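Long-range contacts in agarase (Pseudoalteromonas fuliginea, PDB 6XJ9), which probably hydrolyses agarose, the galactan of red-algal cell walls, as a glycoside hydrolase of family GH50: residues L545-Y550 and V585-L590; K558-L562 and V574-N580. One frame throughout, in Å; residues are numbered along the deposited sequence.

Interaction 1 (L545-Y550 and V585-L590); sequences LMKEKY and VDFSIL
Asp586 meets Met546, Lys549 and Tyr550 where two helices, 537-550 and 584-609, pack against each other. The axes of segments 545-550 and 585-590 pass 11.3 Å apart at the closest point, and their directions differ by 134°. Asp586 CB rests against Met546 SD at 3.7 Å. CG then lies anti to the carbonyl carbon (chi1 -56°), which sets the carboxylate where it meets both Lys549 and Tyr550. OD1 takes the Lys549 NZ salt bridge of 2.6 Å on its syn lone pair. OD2 accepts a short 2.5 Å bond from Tyr550 OH, on the syn side and a little out of the carboxylate plane. The carboxylate stands almost square to the tyrosine ring, at 84°, and sits near the ring's edge. Trp560 NE1 probably also donates to OD2. With an alanine here, Lys549 would probably lose its countercharge, and the Tyr550 hydroxyl and Trp560 NE1 an acceptor. The Lys549 chain is extended beyond CG, and its CG lies over one face of the Tyr550 ring. Beside the polar group the contact is apolar. Met546 CE is 3.9 Å from Leu590 CD2, and that same methyl, CD2, lies 4.1 Å from Leu545 CD1.

Interaction 2 (K558-L562 and V574-N580); sequences KVWHL and VTIDIKN
In Asn580, CG is anti to the backbone N (chi1 170°), which sets the amide beside the backbone carbonyls of Val559 and Trp560. In Ile576, CG2 is the branch anti to the carbonyl carbon, and it is the one that reaches Trp560. Asn580 ND2 donates to Val559 O at 3.1 Å. The bond is bent, with an N-H...O angle of 137°. The donor lies in the carbonyl plane, but the oxygen is tilted out of the Asn580 amide plane. On the other side of the amide, OD1 accepts from Gln583 N, so both ends of the group have partners. The next carbonyl is reached through a water, which donates to Trp560 O at 2.7 Å and accepts from Asp577 N at 2.7 Å. Beside these polar bonds the contact is apolar. Ile576 CG2 approaches Trp560 CZ3 obliquely, at 3.6 Å. Leu562 CD1 and Val574 CG1 are 3.4 Å apart, a tight pair for two methyls. The loop is braced from within as well. Lys579 N binds Asp577 OD1 at 3.0 Å, from above the carboxylate plane, and Asn580 N binds Asp577 O at 3.0 Å. These bonds shape the loop that packs on the carbonyls of Val559 and Trp560 before helix 584-609 begins: the first closes an Asx turn, the second a type I beta turn.

Interactions 1 and 2 belong to one helical region far from the centre of the chain, and their centres are 13 Å apart. Both are partly buried. Interaction 1 joins two helices through side chains, with charged and hydroxyl groups beside an apolar patch. Interaction 2 sets a loop against helix 553-560 and the residues that follow it, and uses backbone carbonyls, an amide and a water. Trp560 of interaction 2 takes part in both contacts, and Met546 SD packs against CZ2 of its ring. Tyr550 also touches Val559, and Phe587 touches Ile576. Helices 537-550 and 553-560 are consecutive, and residues 574-580 lead into helix 584-609.

Interaction 1 (L545-Y550 and V585-L590)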
ATOM      1  N   LEU A 545     -20.749  20.387 -51.209  1.00 29.62           N
ATOM      2  CA  LEU A 545     -19.307  20.548 -51.069  1.00 26.67           C
ATOM      3  C   LEU A 545     -18.561  19.927 -52.244  1.00 27.35           C
ATOM      4  O   LEU A 545     -17.523  20.449 -52.662  1.00 27.54           O
ATOM      5  CB  LEU A 545     -18.833  19.925 -49.748  1.00 26.34           C
ATOM      6  CG  LEU A 545     -19.251  20.682 -48.490  1.00 26.88           C
ATOM      7  CD1 LEU A 545     -18.993  19.861 -47.230  1.00 25.27           C
ATOM      8  CD2 LEU A 545     -18.535  22.021 -48.417  1.00 26.65           C
ATOM      9  N   MET A 546     -19.055  18.784 -52.733  1.00 27.53           N
ATOM     10  CA  MET A 546     -18.396  18.094 -53.832  1.00 29.75           C
ATOM     11  C   MET A 546     -18.628  18.834 -55.157  1.00 31.65           C
ATOM     12  O   MET A 546     -17.737  18.878 -56.003  1.00 32.47           O
ATOM     13  CB  MET A 546     -18.871  16.640 -53.925  1.00 29.74           C
ATOM     14  CG  MET A 546     -18.357  15.770 -52.775  1.00 26.70           C
ATOM     15  SD  MET A 546     -16.539  15.707 -52.726  1.00 26.78           S
ATOM     16  CE  MET A 546     -16.165  16.963 -51.500  1.00 25.40           C
ATOM     17  N   LYS A 547     -19.829  19.408 -55.328  1.00 33.27           N
ATOM     18  CA  LYS A 547     -20.167  20.211 -56.498  1.00 37.21           C
ATOM     19  C   LYS A 547     -19.358  21.508 -56.473  1.00 38.97           C
ATOM     20  O   LYS A 547     -18.933  22.001 -57.516  1.00 41.58           O
ATOM     21  CB  LYS A 547     -21.660  20.560 -56.525  1.00 33.31           C
ATOM     22  CG  LYS A 547     -22.608  19.416 -56.857  1.00 33.19           C
ATOM     23  CD  LYS A 547     -24.065  19.809 -56.736  1.00 31.72           C
ATOM     24  CE  LYS A 547     -25.002  18.637 -56.911  1.00 30.44           C
ATOM     25  NZ  LYS A 547     -26.346  18.935 -56.369  1.00 28.19           N
ATOM     26  N   GLU A 548     -19.155  22.055 -55.271  1.00 40.39           N
ATOM     27  CA  GLU A 548     -18.340  23.246 -55.114  1.00 41.95           C
ATOM     28  C   GLU A 548     -16.903  22.943 -55.533  1.00 42.43           C
ATOM     29  O   GLU A 548     -16.246  23.800 -56.116  1.00 45.65           O
ATOM     30  CB  GLU A 548     -18.409  23.756 -53.674  1.00 42.94           C
ATOM     31  CG  GLU A 548     -17.560  24.990 -53.425  1.00 44.02           C
ATOM     32  CD  GLU A 548     -17.255  25.273 -51.962  1.00 46.32           C
ATOM     33  OE1 GLU A 548     -17.200  24.311 -51.165  1.00 47.54           O
ATOM     34  OE2 GLU A 548     -17.068  26.452 -51.621  1.00 46.04           O
ATOM     35  N   LYS A 549     -16.434  21.717 -55.254  1.00 39.66           N
ATOM     36  CA  LYS A 549     -15.053  21.331 -55.511  1.00 35.94           C
ATOM     37  C   LYS A 549     -14.859  20.908 -56.967  1.00 36.33           C
ATOM     38  O   LYS A 549     -13.807  21.182 -57.543  1.00 36.26           O
ATOM     39  CB  LYS A 549     -14.565  20.247 -54.539  1.00 32.54           C
ATOM     40  CG  LYS A 549     -13.289  19.512 -54.945  1.00 32.21           C
ATOM     41  CD  LYS A 549     -12.514  18.868 -53.794  1.00 30.36           C
ATOM     42  CE  LYS A 549     -11.359  18.007 -54.260  1.00 29.46           C
ATOM     43  NZ  LYS A 549     -10.614  17.400 -53.128  1.00 28.34           N
ATOM     44  N   TYR A 550     -15.853  20.225 -57.549  1.00 37.37           N
ATOM     45  CA  TYR A 550     -15.632  19.518 -58.804  1.00 38.21           C
ATOM     46  C   TYR A 550     -16.365  20.150 -59.983  1.00 42.14           C
ATOM     47  O   TYR A 550     -16.069  19.809 -61.129  1.00 48.04           O
ATOM     48  CB  TYR A 550     -15.973  18.033 -58.677  1.00 34.23           C
ATOM     49  CG  TYR A 550     -14.951  17.258 -57.895  1.00 32.53           C
ATOM     50  CD1 TYR A 550     -13.692  17.010 -58.420  1.00 31.64           C
ATOM     51  CD2 TYR A 550     -15.228  16.811 -56.611  1.00 32.48           C
ATOM     52  CE1 TYR A 550     -12.739  16.313 -57.694  1.00 31.93           C
ATOM     53  CE2 TYR A 550     -14.287  16.113 -55.876  1.00 31.21           C
ATOM     54  CZ  TYR A 550     -13.041  15.863 -56.419  1.00 31.45           C
ATOM     55  OH  TYR A 550     -12.109  15.173 -55.703  1.00 32.86           O
ATOM     56  N   VAL A 585      -9.338  12.279 -49.692  1.00 28.03           N
ATOM     57  CA  VAL A 585      -9.162  13.693 -49.387  1.00 28.69           C
ATOM     58  C   VAL A 585     -10.548  14.325 -49.235  1.00 28.49           C
ATOM     59  O   VAL A 585     -10.776  15.139 -48.336  1.00 28.48           O
ATOM     60  CB  VAL A 585      -8.253  14.419 -50.408  1.00 28.88           C
ATOM     61  CG1 VAL A 585      -8.392  15.932 -50.338  1.00 29.14           C
ATOM     62  CG2 VAL A 585      -6.791  14.026 -50.245  1.00 28.65           C
ATOM     63  N   ASP A 586     -11.481  13.885 -50.082  1.00 26.45           N
ATOM     64  CA  ASP A 586     -12.871  14.309 -50.033  1.00 26.35           C
ATOM     65  C   ASP A 586     -13.579  13.732 -48.802  1.00 25.70           C
ATOM     66  O   ASP A 586     -14.400  14.417 -48.192  1.00 25.48           O
ATOM     67  CB  ASP A 586     -13.585  13.972 -51.347  1.00 27.90           C
ATOM     68  CG  ASP A 586     -12.881  14.592 -52.547  1.00 30.45           C
ATOM     69  OD1 ASP A 586     -12.432  15.731 -52.413  1.00 34.36           O
ATOM     70  OD2 ASP A 586     -12.741  13.910 -53.581  1.00 30.09           O
ATOM     71  N   PHE A 587     -13.274  12.473 -48.456  1.00 24.00           N
ATOM     72  CA  PHE A 587     -13.844  11.825 -47.279  1.00 23.57           C
ATOM     73  C   PHE A 587     -13.502  12.640 -46.035  1.00 22.70           C
ATOM     74  O   PHE A 587     -14.325  12.809 -45.139  1.00 21.21           O
ATOM     75  CB  PHE A 587     -13.392  10.362 -47.181  1.00 24.43           C
ATOM     76  CG  PHE A 587     -14.102   9.394 -48.104  1.00 24.18           C
ATOM     77  CD1 PHE A 587     -14.770   9.832 -49.242  1.00 24.17           C
ATOM     78  CD2 PHE A 587     -14.112   8.031 -47.830  1.00 25.57           C
ATOM     79  CE1 PHE A 587     -15.424   8.938 -50.081  1.00 22.04           C
ATOM     80  CE2 PHE A 587     -14.740   7.132 -48.684  1.00 24.71           C
ATOM     81  CZ  PHE A 587     -15.409   7.589 -49.802  1.00 22.81           C
ATOM     82  N   SER A 588     -12.273  13.163 -46.022  1.00 23.41           N
ATOM     83  CA  SER A 588     -11.756  13.982 -44.941  1.00 22.79           C
ATOM     84  C   SER A 588     -12.496  15.317 -44.860  1.00 21.50           C
ATOM     85  O   SER A 588     -12.788  15.792 -43.766  1.00 20.26           O
ATOM     86  CB  SER A 588     -10.284  14.172 -45.118  1.00 23.54           C
ATOM     87  OG  SER A 588      -9.673  14.392 -43.862  1.00 27.58           O
ATOM     88  N   ILE A 589     -12.788  15.911 -46.025  1.00 20.13           N
ATOM     89  CA  ILE A 589     -13.499  17.181 -46.127  1.00 20.55           C
ATOM     90  C   ILE A 589     -14.920  16.996 -45.596  1.00 20.90           C
ATOM     91  O   ILE A 589     -15.416  17.828 -44.830  1.00 20.64           O
ATOM     92  CB  ILE A 589     -13.473  17.701 -47.584  1.00 20.57           C
ATOM     93  CG1 ILE A 589     -12.119  18.340 -47.931  1.00 22.52           C
ATOM     94  CG2 ILE A 589     -14.628  18.651 -47.870  1.00 19.45           C
ATOM     95  CD1 ILE A 589     -11.937  18.663 -49.409  1.00 23.36           C
ATOM     96  N   LEU A 590     -15.535  15.867 -45.972  1.00 19.70           N
ATOM     97  CA  LEU A 590     -16.914  15.562 -45.626  1.00 20.21           C
ATOM     98  C   LEU A 590     -17.020  15.264 -44.130  1.00 19.46           C
ATOM     99  O   LEU A 590     -17.876  15.840 -43.454  1.00 20.99           O
ATOM    100  CB  LEU A 590     -17.432  14.419 -46.512  1.00 19.16           C
ATOM    101  CG  LEU A 590     -17.507  14.722 -48.013  1.00 20.63           C
ATOM    102  CD1 LEU A 590     -18.147  13.573 -48.796  1.00 21.45           C
ATOM    103  CD2 LEU A 590     -18.247  16.021 -48.284  1.00 20.26           C
TER

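Interaction 2 (K558-L562 and V574-N580)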
ATOM      1  N   LYS A 558     -13.651  10.779 -61.982  1.00 41.69           N
ATOM      2  CA  LYS A 558     -12.246  10.508 -62.239  1.00 42.76           C
ATOM      3  C   LYS A 558     -11.536  10.204 -60.923  1.00 40.49           C
ATOM      4  O   LYS A 558     -10.794   9.230 -60.820  1.00 39.22           O
ATOM      5  CB  LYS A 558     -11.582  11.701 -62.935  1.00 47.14           C
ATOM      6  CG  LYS A 558     -12.001  11.944 -64.378  1.00 50.81           C
ATOM      7  CD  LYS A 558     -11.240  13.074 -65.049  1.00 53.32           C
ATOM      8  CE  LYS A 558      -9.838  12.683 -65.469  1.00 55.55           C
ATOM      9  NZ  LYS A 558      -9.193  13.752 -66.268  1.00 57.66           N
ATOM     10  N   VAL A 559     -11.773  11.047 -59.914  1.00 40.25           N
ATOM     11  CA  VAL A 559     -11.018  10.946 -58.676  1.00 37.29           C
ATOM     12  C   VAL A 559     -11.482   9.713 -57.903  1.00 34.80           C
ATOM     13  O   VAL A 559     -10.656   8.928 -57.450  1.00 33.25           O
ATOM     14  CB  VAL A 559     -11.069  12.254 -57.854  1.00 39.49           C
ATOM     15  CG1 VAL A 559     -10.291  12.143 -56.547  1.00 37.08           C
ATOM     16  CG2 VAL A 559     -10.542  13.433 -58.656  1.00 38.28           C
ATOM     17  N   TRP A 560     -12.806   9.514 -57.834  1.00 34.36           N
ATOM     18  CA  TRP A 560     -13.419   8.473 -57.019  1.00 32.18           C
ATOM     19  C   TRP A 560     -13.461   7.130 -57.757  1.00 34.09           C
ATOM     20  O   TRP A 560     -13.788   6.108 -57.147  1.00 35.51           O
ATOM     21  CB  TRP A 560     -14.824   8.906 -56.557  1.00 29.18           C
ATOM     22  CG  TRP A 560     -14.892  10.027 -55.556  1.00 28.43           C
ATOM     23  CD1 TRP A 560     -13.969  11.010 -55.337  1.00 27.28           C
ATOM     24  CD2 TRP A 560     -15.978  10.297 -54.644  1.00 25.75           C
ATOM     25  NE1 TRP A 560     -14.397  11.864 -54.352  1.00 26.09           N
ATOM     26  CE2 TRP A 560     -15.633  11.457 -53.915  1.00 26.94           C
ATOM     27  CE3 TRP A 560     -17.203   9.676 -54.369  1.00 26.01           C
ATOM     28  CZ2 TRP A 560     -16.462  11.991 -52.925  1.00 25.17           C
ATOM     29  CZ3 TRP A 560     -18.033  10.215 -53.407  1.00 24.35           C
ATOM     30  CH2 TRP A 560     -17.662  11.356 -52.692  1.00 25.39           C
ATOM     31  N   HIS A 561     -13.111   7.150 -59.052  0.50 34.56           N
ATOM     32  CA  HIS A 561     -13.142   5.999 -59.948  0.50 35.02           C
ATOM     33  C   HIS A 561     -14.563   5.453 -60.069  0.50 34.40           C
ATOM     34  O   HIS A 561     -14.793   4.262 -59.886  0.50 34.50           O
ATOM     35  CB  HIS A 561     -12.110   4.933 -59.552  0.50 35.71           C
ATOM     36  CG  HIS A 561     -11.650   4.086 -60.693  0.50 36.76           C
ATOM     37  ND1 HIS A 561     -11.056   4.623 -61.822  0.50 37.17           N
ATOM     38  CD2 HIS A 561     -11.677   2.748 -60.882  0.50 37.07           C
ATOM     39  CE1 HIS A 561     -10.744   3.654 -62.659  0.50 36.75           C
ATOM     40  NE2 HIS A 561     -11.118   2.494 -62.107  0.50 37.11           N
ATOM     41  N   LEU A 562     -15.505   6.349 -60.375  1.00 34.98           N
ATOM     42  CA  LEU A 562     -16.899   5.988 -60.549  1.00 36.47           C
ATOM     43  C   LEU A 562     -17.350   6.387 -61.950  1.00 39.21           C
ATOM     44  O   LEU A 562     -16.582   6.967 -62.712  1.00 37.91           O
ATOM     45  CB  LEU A 562     -17.731   6.688 -59.470  1.00 35.92           C
ATOM     46  CG  LEU A 562     -17.447   6.224 -58.041  1.00 34.37           C
ATOM     47  CD1 LEU A 562     -18.199   7.073 -57.028  1.00 32.17           C
ATOM     48  CD2 LEU A 562     -17.781   4.750 -57.875  1.00 33.51           C
ATOM     49  N   VAL A 574     -24.747   7.313 -53.895  1.00 38.05           N
ATOM     50  CA  VAL A 574     -23.539   6.757 -54.492  1.00 38.87           C
ATOM     51  C   VAL A 574     -23.065   5.605 -53.619  1.00 36.72           C
ATOM     52  O   VAL A 574     -23.021   5.738 -52.399  1.00 37.39           O
ATOM     53  CB  VAL A 574     -22.393   7.785 -54.595  1.00 40.35           C
ATOM     54  CG1 VAL A 574     -21.276   7.307 -55.511  1.00 41.25           C
ATOM     55  CG2 VAL A 574     -22.863   9.175 -54.983  1.00 41.67           C
ATOM     56  N   THR A 575     -22.670   4.500 -54.260  1.00 35.57           N
ATOM     57  CA  THR A 575     -21.895   3.479 -53.573  1.00 35.06           C
ATOM     58  C   THR A 575     -20.426   3.713 -53.893  1.00 33.07           C
ATOM     59  O   THR A 575     -20.013   3.461 -55.020  1.00 32.19           O
ATOM     60  CB  THR A 575     -22.307   2.066 -54.015  1.00 34.51           C
ATOM     61  OG1 THR A 575     -23.713   1.948 -53.804  1.00 35.95           O
ATOM     62  CG2 THR A 575     -21.571   0.981 -53.259  1.00 31.72           C
ATOM     63  N   ILE A 576     -19.650   4.192 -52.906  1.00 31.60           N
ATOM     64  CA  ILE A 576     -18.243   4.493 -53.158  1.00 29.30           C
ATOM     65  C   ILE A 576     -17.453   3.200 -53.312  1.00 28.82           C
ATOM     66  O   ILE A 576     -17.851   2.151 -52.808  1.00 31.30           O
ATOM     67  CB  ILE A 576     -17.609   5.427 -52.099  1.00 27.97           C
ATOM     68  CG1 ILE A 576     -17.671   4.845 -50.684  1.00 28.43           C
ATOM     69  CG2 ILE A 576     -18.212   6.822 -52.166  1.00 27.77           C
ATOM     70  CD1 ILE A 576     -16.511   3.943 -50.329  1.00 27.39           C
ATOM     71  N   ASP A 577     -16.319   3.309 -54.014  1.00 30.26           N
ATOM     72  CA  ASP A 577     -15.362   2.228 -54.165  1.00 30.48           C
ATOM     73  C   ASP A 577     -14.452   2.197 -52.940  1.00 29.21           C
ATOM     74  O   ASP A 577     -13.599   3.063 -52.790  1.00 30.63           O
ATOM     75  CB  ASP A 577     -14.561   2.399 -55.462  1.00 30.10           C
ATOM     76  CG  ASP A 577     -13.580   1.269 -55.718  1.00 30.71           C
ATOM     77  OD1 ASP A 577     -13.329   0.493 -54.777  1.00 29.57           O
ATOM     78  OD2 ASP A 577     -13.086   1.168 -56.862  1.00 31.39           O
ATOM     79  N   ILE A 578     -14.605   1.174 -52.094  1.00 30.46           N
ATOM     80  CA  ILE A 578     -13.919   1.135 -50.809  1.00 32.97           C
ATOM     81  C   ILE A 578     -12.400   1.074 -50.982  1.00 32.86           C
ATOM     82  O   ILE A 578     -11.665   1.385 -50.047  1.00 31.11           O
ATOM     83  CB  ILE A 578     -14.454   0.011 -49.892  1.00 33.63           C
ATOM     84  CG1 ILE A 578     -13.969   0.178 -48.446  1.00 34.57           C
ATOM     85  CG2 ILE A 578     -14.121  -1.367 -50.454  1.00 34.22           C
ATOM     86  CD1 ILE A 578     -14.706   1.256 -47.660  1.00 33.80           C
ATOM     87  N   LYS A 579     -11.935   0.694 -52.180  1.00 33.51           N
ATOM     88  CA  LYS A 579     -10.515   0.478 -52.414  1.00 32.14           C
ATOM     89  C   LYS A 579      -9.860   1.746 -52.957  1.00 31.71           C
ATOM     90  O   LYS A 579      -8.636   1.869 -52.951  1.00 31.17           O
ATOM     91  CB  LYS A 579     -10.304  -0.683 -53.391  1.00 36.53           C
ATOM     92  CG  LYS A 579     -10.846  -2.031 -52.931  1.00 38.47           C
ATOM     93  CD  LYS A 579     -10.226  -3.208 -53.659  1.00 39.48           C
ATOM     94  CE  LYS A 579     -10.444  -4.519 -52.931  1.00 39.63           C
ATOM     95  NZ  LYS A 579      -9.543  -4.668 -51.763  1.00 40.33           N
ATOM     96  N   ASN A 580     -10.676   2.681 -53.452  1.00 32.03           N
ATOM     97  CA  ASN A 580     -10.149   3.891 -54.064  1.00 31.30           C
ATOM     98  C   ASN A 580      -9.509   4.772 -52.993  1.00 30.99           C
ATOM     99  O   ASN A 580     -10.100   4.978 -51.932  1.00 30.44           O
ATOM    100  CB  ASN A 580     -11.244   4.655 -54.807  1.00 30.67           C
ATOM    101  CG  ASN A 580     -10.790   6.027 -55.244  1.00 31.22           C
ATOM    102  OD1 ASN A 580     -11.042   7.009 -54.553  1.00 32.24           O
ATOM    103  ND2 ASN A 580     -10.103   6.102 -56.376  1.00 30.23           N
TER
HETATM  104  O   HOH W   1     -15.326   5.578 -55.004  1.00 33.98           O